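Local coordinates for mannosylglycerate hydrolase MGH1-like glycoside hydrolase domain-containing protein (Thermus thermophilus HB8, PDB 4WVA) that hydrolyses mannosylglycerate to mannose and glycerate, and probably also glucosylglycerate to glucose and glycerate, as a member of glycoside hydrolase family 63, at residues A275-D278 against F283-S286; P305-T310 against N359-E364. One frame throughout, in Å; residues are numbered along the deposited sequence.

Contact 1: A275-D278 against F283-S286; sequences ALWD and FYFS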
# COMPACT_ATOMS: atom_id res chain seq x y z
N ALA A 275 3.87 1.77 11.14
CA ALA A 275 4.06 1.16 12.45
C ALA A 275 3.77 2.13 13.59
O ALA A 275 3.41 1.72 14.67
CB ALA A 275 5.46 0.60 12.59
N LEU A 276 3.93 3.43 13.35
CA LEU A 276 3.74 4.43 14.40
C LEU A 276 2.28 4.63 14.77
O LEU A 276 1.97 5.29 15.77
CB LEU A 276 4.34 5.77 13.98
CG LEU A 276 5.84 5.76 13.61
CD1 LEU A 276 6.29 7.15 13.23
CD2 LEU A 276 6.67 5.21 14.75
N TRP A 277 1.38 4.10 13.96
CA TRP A 277 -0.04 4.18 14.27
C TRP A 277 -0.38 3.38 15.52
O TRP A 277 -0.05 2.20 15.59
CB TRP A 277 -0.87 3.64 13.12
CG TRP A 277 -2.36 3.69 13.38
CD1 TRP A 277 -3.18 2.64 13.70
CD2 TRP A 277 -3.20 4.84 13.30
NE1 TRP A 277 -4.48 3.08 13.83
CE2 TRP A 277 -4.51 4.42 13.59
CE3 TRP A 277 -2.97 6.18 12.99
CZ2 TRP A 277 -5.59 5.32 13.60
CZ3 TRP A 277 -4.03 7.06 13.00
CH2 TRP A 277 -5.32 6.63 13.29
N ASP A 278 -1.07 4.02 16.47
CA ASP A 278 -1.57 3.36 17.66
C ASP A 278 -3.08 3.18 17.52
O ASP A 278 -3.84 4.14 17.50
CB ASP A 278 -1.26 4.17 18.92
CG ASP A 278 -1.59 3.40 20.18
OD1 ASP A 278 -2.68 3.58 20.71
OD2 ASP A 278 -0.80 2.52 20.54
N PHE A 283 -4.34 7.27 16.54
CA PHE A 283 -3.45 8.37 16.19
C PHE A 283 -2.03 7.86 15.96
O PHE A 283 -1.71 6.76 16.37
CB PHE A 283 -3.45 9.38 17.33
CG PHE A 283 -3.20 10.78 16.88
CD1 PHE A 283 -4.18 11.48 16.20
CD2 PHE A 283 -1.99 11.41 17.14
CE1 PHE A 283 -3.97 12.77 15.76
CE2 PHE A 283 -1.78 12.71 16.71
CZ PHE A 283 -2.77 13.40 16.03
N TYR A 284 -1.21 8.65 15.27
CA TYR A 284 0.19 8.33 15.09
C TYR A 284 1.03 8.96 16.20
O TYR A 284 0.89 10.16 16.48
CB TYR A 284 0.73 8.86 13.77
CG TYR A 284 0.21 8.18 12.50
CD1 TYR A 284 0.85 7.08 11.98
CD2 TYR A 284 -0.88 8.70 11.81
CE1 TYR A 284 0.42 6.48 10.80
CE2 TYR A 284 -1.33 8.11 10.64
CZ TYR A 284 -0.68 7.00 10.14
OH TYR A 284 -1.14 6.42 8.97
N PHE A 285 1.90 8.16 16.80
CA PHE A 285 2.79 8.63 17.87
C PHE A 285 4.24 8.58 17.43
O PHE A 285 4.66 7.67 16.72
CB PHE A 285 2.67 7.74 19.11
CG PHE A 285 1.36 7.88 19.86
CD1 PHE A 285 0.71 9.09 19.97
CD2 PHE A 285 0.80 6.76 20.49
CE1 PHE A 285 -0.49 9.20 20.68
CE2 PHE A 285 -0.40 6.87 21.19
CZ PHE A 285 -1.04 8.08 21.27
N SER A 286 5.02 9.54 17.92
CA SER A 286 6.46 9.41 17.90
C SER A 286 6.87 8.34 18.93
O SER A 286 6.10 8.03 19.86
CB SER A 286 7.11 10.75 18.22
OG SER A 286 6.81 11.73 17.24
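The amide N of Asp-278 donates to the carbonyl O of Phe-283 over 2.8 Å, with an N-H...O angle of 172°. The return bond of this hydrogen-bonded pair, from Phe-283 N to Asp-278 O, is weak at 3.3 Å. Further along, Phe-285 N reaches Leu-276 O at 3.1 Å, from above the carbonyl plane. The CA-H of Tyr-284 also faces that oxygen.

Trp-277 and Tyr-284 form the non-hydrogen-bonded pair, and their side chains share one face of the hairpin. The rings make a T-shaped contact, with planes at 72° and centroids 4.9 Å apart. Trp-277 CE3 stands over the tyrosine face, 3.5 Å from Tyr-284 CE2. Trp-277 CG lies anti to the backbone N (chi1 180°), which lays the indole across the partner strand. One indole face thereby covers the backbone of Phe-283; Phe-283 N is 3.5 Å from Trp-277 CH2. Arg-315 adds a cation-pi contact to this indole, and Tyr-284 OH is hydrogen-bonded to Glu-274.

Asp-278 points to the opposite face from Trp-277. The Phe-285 ring comes to meet it, with CE2 3.6 Å from Asp-278 CB. Asp-278 OD1 accepts from Ala-281 N in the turn. Beyond the paired residues, Leu-276 CB lies against Phe-285 O, which is buried without a hydrogen-bond partner in the model. This is a short antiparallel beta hairpin with a cross-strand aromatic pair, directly following helix 260-275.

Contact 2: P305-T310 against N359-E364; sequences PLFAGT and NWMVAE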
# COMPACT_ATOMS: atom_id res chain seq x y z
N PRO A 305 1.47 11.97 8.50
CA PRO A 305 1.48 10.86 7.53
C PRO A 305 0.50 11.03 6.37
O PRO A 305 0.68 10.43 5.32
CB PRO A 305 1.21 9.63 8.40
CG PRO A 305 1.83 10.01 9.70
CD PRO A 305 1.45 11.46 9.88
N LEU A 306 -0.53 11.85 6.53
CA LEU A 306 -1.39 12.18 5.39
C LEU A 306 -0.59 12.81 4.23
O LEU A 306 -0.83 12.52 3.06
CB LEU A 306 -2.51 13.11 5.82
CG LEU A 306 -3.47 12.57 6.87
CD1 LEU A 306 -4.26 13.72 7.49
CD2 LEU A 306 -4.40 11.51 6.28
N PHE A 307 0.34 13.70 4.59
CA PHE A 307 1.19 14.38 3.62
C PHE A 307 2.17 13.39 2.98
O PHE A 307 2.59 13.57 1.83
CB PHE A 307 1.94 15.49 4.37
CG PHE A 307 2.77 16.41 3.50
CD1 PHE A 307 2.16 17.30 2.62
CD2 PHE A 307 4.15 16.43 3.59
CE1 PHE A 307 2.90 18.18 1.86
CE2 PHE A 307 4.90 17.32 2.84
CZ PHE A 307 4.27 18.17 1.96
N ALA A 308 2.56 12.37 3.73
CA ALA A 308 3.39 11.29 3.19
C ALA A 308 2.62 10.38 2.20
O ALA A 308 3.20 9.83 1.28
CB ALA A 308 3.98 10.45 4.32
N GLY A 309 1.33 10.21 2.43
CA GLY A 309 0.49 9.37 1.57
C GLY A 309 0.55 7.89 1.88
O GLY A 309 0.25 7.06 1.01
N THR A 310 0.90 7.55 3.12
CA THR A 310 1.01 6.14 3.57
C THR A 310 -0.27 5.50 4.14
O THR A 310 -0.47 4.29 3.96
CB THR A 310 2.16 5.97 4.61
OG1 THR A 310 1.87 6.66 5.83
CG2 THR A 310 3.47 6.45 4.05
N ASN A 359 -0.58 23.66 9.12
CA ASN A 359 -1.91 23.74 8.51
C ASN A 359 -1.84 23.40 7.02
O ASN A 359 -2.70 22.68 6.49
CB ASN A 359 -2.52 25.15 8.63
CG ASN A 359 -3.37 25.35 9.88
OD1 ASN A 359 -4.47 26.00 9.84
ND2 ASN A 359 -2.92 24.83 10.96
N TRP A 360 -0.83 23.95 6.35
CA TRP A 360 -0.65 23.72 4.91
C TRP A 360 -0.36 22.24 4.59
O TRP A 360 -1.05 21.65 3.73
CB TRP A 360 0.41 24.66 4.35
CG TRP A 360 0.65 24.40 2.89
CD1 TRP A 360 -0.17 24.75 1.84
CD2 TRP A 360 1.74 23.69 2.33
NE1 TRP A 360 0.37 24.30 0.66
CE2 TRP A 360 1.54 23.64 0.93
CE3 TRP A 360 2.90 23.10 2.86
CZ2 TRP A 360 2.43 23.02 0.07
CZ3 TRP A 360 3.79 22.49 2.00
CH2 TRP A 360 3.55 22.45 0.62
N MET A 361 0.61 21.63 5.28
CA MET A 361 0.94 20.23 4.97
C MET A 361 -0.24 19.31 5.27
O MET A 361 -0.52 18.37 4.52
CB MET A 361 2.16 19.74 5.73
CG MET A 361 3.45 20.35 5.26
SD MET A 361 4.92 19.75 6.13
CE MET A 361 4.78 20.60 7.69
N VAL A 362 -0.93 19.56 6.37
CA VAL A 362 -2.06 18.72 6.77
C VAL A 362 -3.27 18.92 5.84
O VAL A 362 -3.94 17.96 5.51
CB VAL A 362 -2.41 18.92 8.26
CG1 VAL A 362 -3.63 18.12 8.65
CG2 VAL A 362 -1.22 18.51 9.10
N ALA A 363 -3.53 20.16 5.42
CA ALA A 363 -4.57 20.41 4.40
C ALA A 363 -4.26 19.70 3.10
O ALA A 363 -5.14 19.09 2.50
CB ALA A 363 -4.71 21.90 4.15
N GLU A 364 -3.00 19.78 2.65
CA GLU A 364 -2.54 19.05 1.47
C GLU A 364 -2.87 17.56 1.62
O GLU A 364 -3.41 16.95 0.71
CB GLU A 364 -1.03 19.25 1.26
CG GLU A 364 -0.69 20.56 0.59
CD GLU A 364 -0.84 20.51 -0.92
OE1 GLU A 364 -0.58 19.43 -1.50
OE2 GLU A 364 -1.16 21.55 -1.54
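Phe-307 meets Met-361 through CH-pi and sulfur-aromatic contacts. Met-361 CG sits over the centre of the phenyl ring, 4.0 Å from the Phe-307 ring centroid and 8° off its normal. Met-361 SD lies over the same ring, 4.4 Å from that centroid, in a Met-aromatic contact. The methionine thus lays CB, CG and SD along the ring before its chain bends at chi3. Phe-307 CG is anti to the backbone N (chi1 -173°), and this directs the ring to the helix 356-368. The Met-361 side chain also lies about 4 Å, at nearest atoms, from that of Trp-34, a probable substrate-binding residue, which places the contact probably just behind the substrate pocket.

The aromatic contact is looser. The edge of Phe-307 is turned to the face of Trp-360 in an offset edge-to-face pair, with planes at 61°. Its closest atoms are Phe-307 CZ and Trp-360 CZ3, 4.3 Å apart.

Aliphatic and backbone packing completes the set. Glu-364 CB lies in the plane of the phenyl ring at its edge, 4.0 Å from Phe-307 CD1. Phe-307 CD1 also comes within 3.5 Å of the backbone O of Met-361. Glu-364 OE1 has its partners elsewhere: a salt bridge to Arg-367 and a hydrogen bond to a bound MPD molecule, probably from the crystallisation liquor.

No hydrogen bond joins the two segments. Their association therefore rests on dispersion and the burial of apolar surface.

How the contacts relate
From the N terminus, helix 260-275 leads into contact 1. Four residues, 279-282, separate its segments, so it closes a short hairpin loop. The chain then continues along strand 283-288 and through strand 293-294 to the short helix 305-308, where contact 2 begins. Contact 2 closes a loop of 48 residues that includes helix 313-327, and is completed on helix 356-368. The two contacts follow in series and neither nest nor cross. Their centres are about 15 Å apart, yet they touch: Tyr-284 CD2 packs on Pro-305 CG at 3.7 Å. Glu-274 gives a second tie, bonding both Tyr-284 and Thr-310. Together they connect the hairpin, which also meets the second subunit, to the helices of the (alpha/alpha)6 barrel.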